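Local coordinates for protein racemase (Pseudovibrio sp. JE062, PDB 3MKC) that is a racemase of the enolase superfamily, with a mandelate racemase/muconate lactonizing enzyme-type N-terminal domain and a TIM-barrel-like C-terminal domain, at residues 136-141 / 328-333; 310-315 / 334-339. All blocks are in the same frame, centred on the assembly; numbering follows the deposited sequence.

The contacts lie about 8 Å apart (between centres), one at the C-terminal end of helix 319-331, the other between the residues before and after that helix. Along the chain their segments alternate: 136-141 comes first, then 310-315, then 328-333, which runs straight on into 334-339. Interaction 1 packs the end of the helix against strand 137-143. Interaction 2 lays the loop that follows the helix alongside strand 310-311 and the residues after it. The two meet where Tyr141 N lies 2.9 Å from Phe338 O, probably a hydrogen bond. The loop then enters strand 339-340, which pairs parallel with 137-143. Together they fasten the last part of the barrel domain to its early strand 137-143.

Interaction 1 of 2, residues 136-141 / 328-333; sequences DKVHPY and YQFAVG
Asp136 meets Phe330 through its backbone: its carbonyl carbon lies at the ring edge, near the ring plane, 4.0 Å from Phe330 CE1. At Lys137 the main chain again does the touching. Lys137 CA comes within 3.8 Å of Phe330 CZ, at an oblique angle, while NZ bonds to Val362 O.

Val138 carries the contact. Its CG1 methyl sits almost on the normal of the Phe330 ring, 3.4 Å from the centroid and 2° off the normal. This is a CH-pi contact over the centre of one face. Val138 CG2 reaches Phe330 CE2 at 3.6 Å. With CG1 anti to the carbonyl carbon (chi1 -59°), both methyls are turned to the aromatic. Gln329 CG packs on Val138 CB at 3.7 Å, next to the CG1 methyl. The Gln329 chain leaves with CG anti to the backbone N, then bends at chi2 (71°), which carries its amide along the strand toward His139.

There a water joins the two segments. It accepts from His139 N at 2.9 Å and from Gln329 NE2 at 3.0 Å. No direct hydrogen bond crosses the contact. Nearby, Lys135 NZ bonds to Gln329 O and Gly333 O, at the end of the helix. Val138 also pairs by backbone with Phe366 of strand 366-367. This is the packing of an outer helix against an inner strand, as in the TIM-barrel-like domain of the enolase superfamily.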
loop_
_atom_site.group_PDB
_atom_site.type_symbol
_atom_site.label_atom_id
_atom_site.label_comp_id
_atom_site.label_asym_id
_atom_site.label_seq_id
_atom_site.Cartn_x
_atom_site.Cartn_y
_atom_site.Cartn_z
ATOM N N ASP A 136 -1.832 -21.028 -3.285
ATOM C CA ASP A 136 -3.117 -21.226 -3.928
ATOM C C ASP A 136 -4.071 -20.125 -3.455
ATOM O O ASP A 136 -5.067 -19.836 -4.116
ATOM C CB ASP A 136 -3.662 -22.628 -3.633
ATOM C CG ASP A 136 -4.232 -22.753 -2.253
ATOM O OD1 ASP A 136 -3.544 -22.361 -1.287
ATOM O OD2 ASP A 136 -5.374 -23.253 -2.134
ATOM N N LYS A 137 -3.741 -19.488 -2.331
ATOM C CA LYS A 137 -4.555 -18.399 -1.779
ATOM C C LYS A 137 -3.743 -17.452 -0.894
ATOM O O LYS A 137 -2.720 -17.840 -0.334
ATOM C CB LYS A 137 -5.708 -18.954 -0.943
ATOM C CG LYS A 137 -6.682 -19.846 -1.706
ATOM C CD LYS A 137 -8.118 -19.352 -1.566
ATOM C CE LYS A 137 -8.509 -19.161 -0.105
ATOM N NZ LYS A 137 -9.890 -18.625 0.046
ATOM N N VAL A 138 -4.199 -16.210 -0.768
ATOM C CA VAL A 138 -3.518 -15.245 0.090
ATOM C C VAL A 138 -4.508 -14.716 1.126
ATOM O O VAL A 138 -5.715 -14.704 0.886
ATOM C CB VAL A 138 -2.929 -14.064 -0.718
ATOM C CG1 VAL A 138 -1.945 -14.590 -1.754
ATOM C CG2 VAL A 138 -4.043 -13.267 -1.382
ATOM N N HIS A 139 -3.996 -14.291 2.279
ATOM C CA HIS A 139 -4.841 -13.779 3.352
ATOM C C HIS A 139 -4.419 -12.394 3.791
ATOM O O HIS A 139 -3.291 -12.189 4.247
ATOM C CB HIS A 139 -4.793 -14.723 4.558
ATOM C CG HIS A 139 -5.205 -16.122 4.238
ATOM N ND1 HIS A 139 -4.381 -17.005 3.572
ATOM C CD2 HIS A 139 -6.372 -16.776 4.442
ATOM C CE1 HIS A 139 -5.024 -18.142 3.379
ATOM N NE2 HIS A 139 -6.235 -18.030 3.896
ATOM N N PRO A 140 -5.321 -11.416 3.668
ATOM C CA PRO A 140 -4.960 -10.063 4.076
ATOM C C PRO A 140 -5.339 -9.813 5.522
ATOM O O PRO A 140 -6.068 -10.601 6.125
ATOM C CB PRO A 140 -5.805 -9.212 3.159
ATOM C CG PRO A 140 -7.120 -9.979 3.199
ATOM C CD PRO A 140 -6.665 -11.437 3.055
ATOM N N TYR A 141 -4.815 -8.735 6.089
ATOM C CA TYR A 141 -5.226 -8.358 7.427
ATOM C C TYR A 141 -6.057 -7.135 7.080
ATOM O O TYR A 141 -5.740 -6.409 6.131
ATOM C CB TYR A 141 -4.037 -8.020 8.341
ATOM C CG TYR A 141 -3.321 -6.708 8.101
ATOM C CD1 TYR A 141 -3.907 -5.489 8.442
ATOM C CD2 TYR A 141 -2.021 -6.693 7.599
ATOM C CE1 TYR A 141 -3.215 -4.290 8.295
ATOM C CE2 TYR A 141 -1.320 -5.500 7.450
ATOM C CZ TYR A 141 -1.922 -4.302 7.800
ATOM O OH TYR A 141 -1.236 -3.124 7.648
ATOM N N TYR A 328 0.376 -8.472 -5.807
ATOM C CA TYR A 328 1.637 -8.343 -5.079
ATOM C C TYR A 328 1.824 -9.514 -4.108
ATOM O O TYR A 328 2.847 -10.204 -4.128
ATOM C CB TYR A 328 1.658 -7.030 -4.285
ATOM C CG TYR A 328 2.763 -6.996 -3.248
ATOM C CD1 TYR A 328 4.061 -6.637 -3.597
ATOM C CD2 TYR A 328 2.527 -7.432 -1.939
ATOM C CE1 TYR A 328 5.104 -6.722 -2.672
ATOM C CE2 TYR A 328 3.560 -7.523 -1.011
ATOM C CZ TYR A 328 4.848 -7.170 -1.386
ATOM O OH TYR A 328 5.888 -7.299 -0.492
ATOM N N GLN A 329 0.822 -9.754 -3.266
ATOM C CA GLN A 329 0.941 -10.824 -2.280
ATOM C C GLN A 329 1.139 -12.198 -2.899
ATOM O O GLN A 329 1.829 -13.040 -2.334
ATOM C CB GLN A 329 -0.272 -10.849 -1.345
ATOM C CG GLN A 329 -0.082 -11.780 -0.146
ATOM C CD GLN A 329 0.929 -11.247 0.864
ATOM O OE1 GLN A 329 1.672 -10.306 0.586
ATOM N NE2 GLN A 329 0.965 -11.861 2.044
ATOM N N PHE A 330 0.543 -12.436 -4.060
ATOM C CA PHE A 330 0.705 -13.731 -4.707
ATOM C C PHE A 330 2.102 -13.977 -5.271
ATOM O O PHE A 330 2.697 -15.031 -5.038
ATOM C CB PHE A 330 -0.317 -13.894 -5.836
ATOM C CG PHE A 330 -1.598 -14.543 -5.397
ATOM C CD1 PHE A 330 -1.629 -15.902 -5.093
ATOM C CD2 PHE A 330 -2.762 -13.793 -5.255
ATOM C CE1 PHE A 330 -2.808 -16.509 -4.648
ATOM C CE2 PHE A 330 -3.943 -14.390 -4.811
ATOM C CZ PHE A 330 -3.961 -15.755 -4.506
ATOM N N ALA A 331 2.635 -12.997 -5.991
ATOM C CA ALA A 331 3.935 -13.172 -6.632
ATOM C C ALA A 331 5.153 -12.622 -5.900
ATOM O O ALA A 331 6.257 -13.136 -6.072
ATOM C CB ALA A 331 3.887 -12.574 -8.024
ATOM N N VAL A 332 4.947 -11.587 -5.098
ATOM C CA VAL A 332 6.049 -10.918 -4.406
ATOM C C VAL A 332 6.063 -11.042 -2.889
ATOM O O VAL A 332 7.129 -11.213 -2.291
ATOM C CB VAL A 332 6.045 -9.412 -4.752
ATOM C CG1 VAL A 332 7.315 -8.747 -4.239
ATOM C CG2 VAL A 332 5.900 -9.233 -6.261
ATOM N N GLY A 333 4.887 -10.941 -2.274
ATOM C CA GLY A 333 4.772 -11.015 -0.825
ATOM C C GLY A 333 5.612 -12.066 -0.129
ATOM O O GLY A 333 5.707 -13.207 -0.586
HETATM O O HOH W 1 -1.099 -13.970 2.553
#

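Interaction 2 of 2, residues 310-315 / 334-339; sequences QVMPHN and NAPYFE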
loop_
_atom_site.group_PDB
_atom_site.type_symbol
_atom_site.label_atom_id
_atom_site.label_comp_id
_atom_site.label_asym_id
_atom_site.label_seq_id
_atom_site.Cartn_x
_atom_site.Cartn_y
_atom_site.Cartn_z
ATOM N N GLN A 310 9.987 -8.634 6.860
ATOM C CA GLN A 310 8.717 -8.842 6.175
ATOM C C GLN A 310 8.269 -7.561 5.508
ATOM O O GLN A 310 8.654 -6.471 5.925
ATOM C CB GLN A 310 7.627 -9.248 7.175
ATOM C CG GLN A 310 7.932 -10.489 7.973
ATOM C CD GLN A 310 6.709 -10.994 8.723
ATOM O OE1 GLN A 310 5.852 -10.208 9.134
ATOM N NE2 GLN A 310 6.630 -12.302 8.914
ATOM N N VAL A 311 7.451 -7.694 4.469
ATOM C CA VAL A 311 6.916 -6.525 3.799
ATOM C C VAL A 311 5.409 -6.679 3.677
ATOM O O VAL A 311 4.916 -7.693 3.193
ATOM C CB VAL A 311 7.493 -6.334 2.391
ATOM C CG1 VAL A 311 6.885 -5.082 1.749
ATOM C CG2 VAL A 311 9.012 -6.203 2.463
HETATM N N MSE A 312 4.691 -5.675 4.162
HETATM C CA MSE A 312 3.234 -5.629 4.085
HETATM C C MSE A 312 3.012 -4.199 3.636
HETATM O O MSE A 312 2.900 -3.291 4.458
HETATM C CB MSE A 312 2.595 -5.862 5.453
HETATM C CG MSE A 312 2.717 -7.297 5.957
HETATM SE SE MSE A 312 1.632 -7.640 7.497
HETATM C CE MSE A 312 2.268 -9.389 7.855
ATOM N N PRO A 313 2.968 -3.977 2.316
ATOM C CA PRO A 313 2.777 -2.629 1.782
ATOM C C PRO A 313 1.551 -1.900 2.295
ATOM O O PRO A 313 0.458 -2.469 2.359
ATOM C CB PRO A 313 2.722 -2.859 0.273
ATOM C CG PRO A 313 3.534 -4.102 0.079
ATOM C CD PRO A 313 3.059 -4.959 1.221
ATOM N N HIS A 314 1.743 -0.640 2.666
ATOM C CA HIS A 314 0.638 0.176 3.145
ATOM C C HIS A 314 -0.364 0.229 2.000
ATOM O O HIS A 314 0.015 0.397 0.837
ATOM C CB HIS A 314 1.127 1.580 3.475
ATOM C CG HIS A 314 0.030 2.544 3.800
ATOM N ND1 HIS A 314 -0.744 2.439 4.936
ATOM C CD2 HIS A 314 -0.418 3.637 3.141
ATOM C CE1 HIS A 314 -1.619 3.429 4.963
ATOM N NE2 HIS A 314 -1.442 4.170 3.885
ATOM N N ASN A 315 -1.644 0.076 2.328
ATOM C CA ASN A 315 -2.684 0.096 1.316
ATOM C C ASN A 315 -3.955 0.749 1.842
ATOM O O ASN A 315 -4.702 0.148 2.617
ATOM C CB ASN A 315 -2.972 -1.331 0.839
ATOM C CG ASN A 315 -4.203 -1.416 -0.048
ATOM O OD1 ASN A 315 -4.629 -0.422 -0.629
ATOM N ND2 ASN A 315 -4.771 -2.613 -0.164
ATOM N N ASN A 334 6.226 -11.682 0.987
ATOM C CA ASN A 334 7.059 -12.600 1.749
ATOM C C ASN A 334 6.546 -12.762 3.175
ATOM O O ASN A 334 7.227 -13.347 4.019
ATOM C CB ASN A 334 8.516 -12.116 1.775
ATOM C CG ASN A 334 8.725 -10.903 2.673
ATOM O OD1 ASN A 334 7.776 -10.325 3.191
ATOM N ND2 ASN A 334 9.981 -10.511 2.848
ATOM N N ALA A 335 5.340 -12.256 3.431
ATOM C CA ALA A 335 4.746 -12.330 4.763
ATOM C C ALA A 335 3.402 -13.051 4.773
ATOM O O ALA A 335 2.784 -13.241 3.730
ATOM C CB ALA A 335 4.585 -10.924 5.331
ATOM N N PRO A 336 2.928 -13.460 5.965
ATOM C CA PRO A 336 1.646 -14.168 6.093
ATOM C C PRO A 336 0.433 -13.337 5.695
ATOM O O PRO A 336 -0.591 -13.882 5.279
ATOM C CB PRO A 336 1.585 -14.533 7.579
ATOM C CG PRO A 336 3.013 -14.511 8.024
ATOM C CD PRO A 336 3.584 -13.339 7.277
ATOM N N TYR A 337 0.539 -12.022 5.848
ATOM C CA TYR A 337 -0.564 -11.127 5.525
ATOM C C TYR A 337 -0.068 -9.907 4.755
ATOM O O TYR A 337 1.136 -9.726 4.561
ATOM C CB TYR A 337 -1.237 -10.633 6.809
ATOM C CG TYR A 337 -1.547 -11.717 7.819
ATOM C CD1 TYR A 337 -2.514 -12.685 7.557
ATOM C CD2 TYR A 337 -0.885 -11.760 9.049
ATOM C CE1 TYR A 337 -2.819 -13.666 8.492
ATOM C CE2 TYR A 337 -1.182 -12.740 9.994
ATOM C CZ TYR A 337 -2.151 -13.688 9.708
ATOM O OH TYR A 337 -2.461 -14.657 10.632
ATOM N N PHE A 338 -1.024 -9.086 4.319
ATOM C CA PHE A 338 -0.758 -7.841 3.606
ATOM C C PHE A 338 -1.957 -6.936 3.896
ATOM O O PHE A 338 -3.063 -7.437 4.130
ATOM C CB PHE A 338 -0.582 -8.091 2.103
ATOM C CG PHE A 338 -1.825 -8.555 1.400
ATOM C CD1 PHE A 338 -2.490 -7.712 0.516
ATOM C CD2 PHE A 338 -2.321 -9.835 1.607
ATOM C CE1 PHE A 338 -3.634 -8.136 -0.154
ATOM C CE2 PHE A 338 -3.470 -10.272 0.940
ATOM C CZ PHE A 338 -4.124 -9.420 0.060
ATOM N N GLU A 339 -1.752 -5.621 3.912
ATOM C CA GLU A 339 -2.858 -4.724 4.230
ATOM C C GLU A 339 -3.893 -4.626 3.131
ATOM O O GLU A 339 -3.564 -4.460 1.956
ATOM C CB GLU A 339 -2.370 -3.317 4.583
ATOM C CG GLU A 339 -3.518 -2.351 4.890
ATOM C CD GLU A 339 -3.060 -1.030 5.481
ATOM O OE1 GLU A 339 -2.032 -0.492 5.023
ATOM O OE2 GLU A 339 -3.742 -0.518 6.395
HETATM O O HOH W 2 8.345 -14.059 6.913
HETATM O O HOH W 3 3.969 -10.075 2.124
HETATM O O HOH W 4 -0.746 -4.511 1.267
#
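Met312, modelled as selenomethionine, reaches from the main chain just after strand 310-311 to the loop 334-339, and its methyl forms the apolar centre. Met312 CE lies 3.8 Å from Ala335 CB and 3.9 Å from Tyr337 CB, and it meets the Tyr337 ring at the edge, near its plane. The chain is extended beyond CG (chi2 -169°), which carries the methyl across to the loop. On the way it packs past Tyr337 O, 3.2 Å from Met312 CG. In this TIM-barrel-like domain the contact joins a strand to the loop that returns from the next helix, 319-331, into strand 339-340. Met312 also touches Tyr141 of strand 137-143.

Beside this centre, the Gln310 side chain crosses Pro336 at about a right angle, with NE2 3.6 Å from Pro336 CD. Its OE1 bonds to Tyr235 OH. At the same end Asn334 turns its amide toward the strand. Asn334 OD1 accepts from Val311 N at 2.9 Å, in the carbonyl plane and on a lone pair, while ND2 bonds to Thr305 OG1 and Val309 O. The amide is gripped at both its oxygen and its nitrogen. A water bridges Val311 O and Ala335 N.

Toward the other end, a second water donates to both Pro313 O and Glu339 O. Asn315 ND2 also donates to Glu339 O, at 3.1 Å, tilted 32° from the carbonyl plane. The Glu339 carboxylate is held on both oxygens: OE2 bonds to Thr143 OG1, and OE1 accepts from Asn315 N at 2.8 Å in a nearly straight bond (168°) that arrives from above the carboxylate plane.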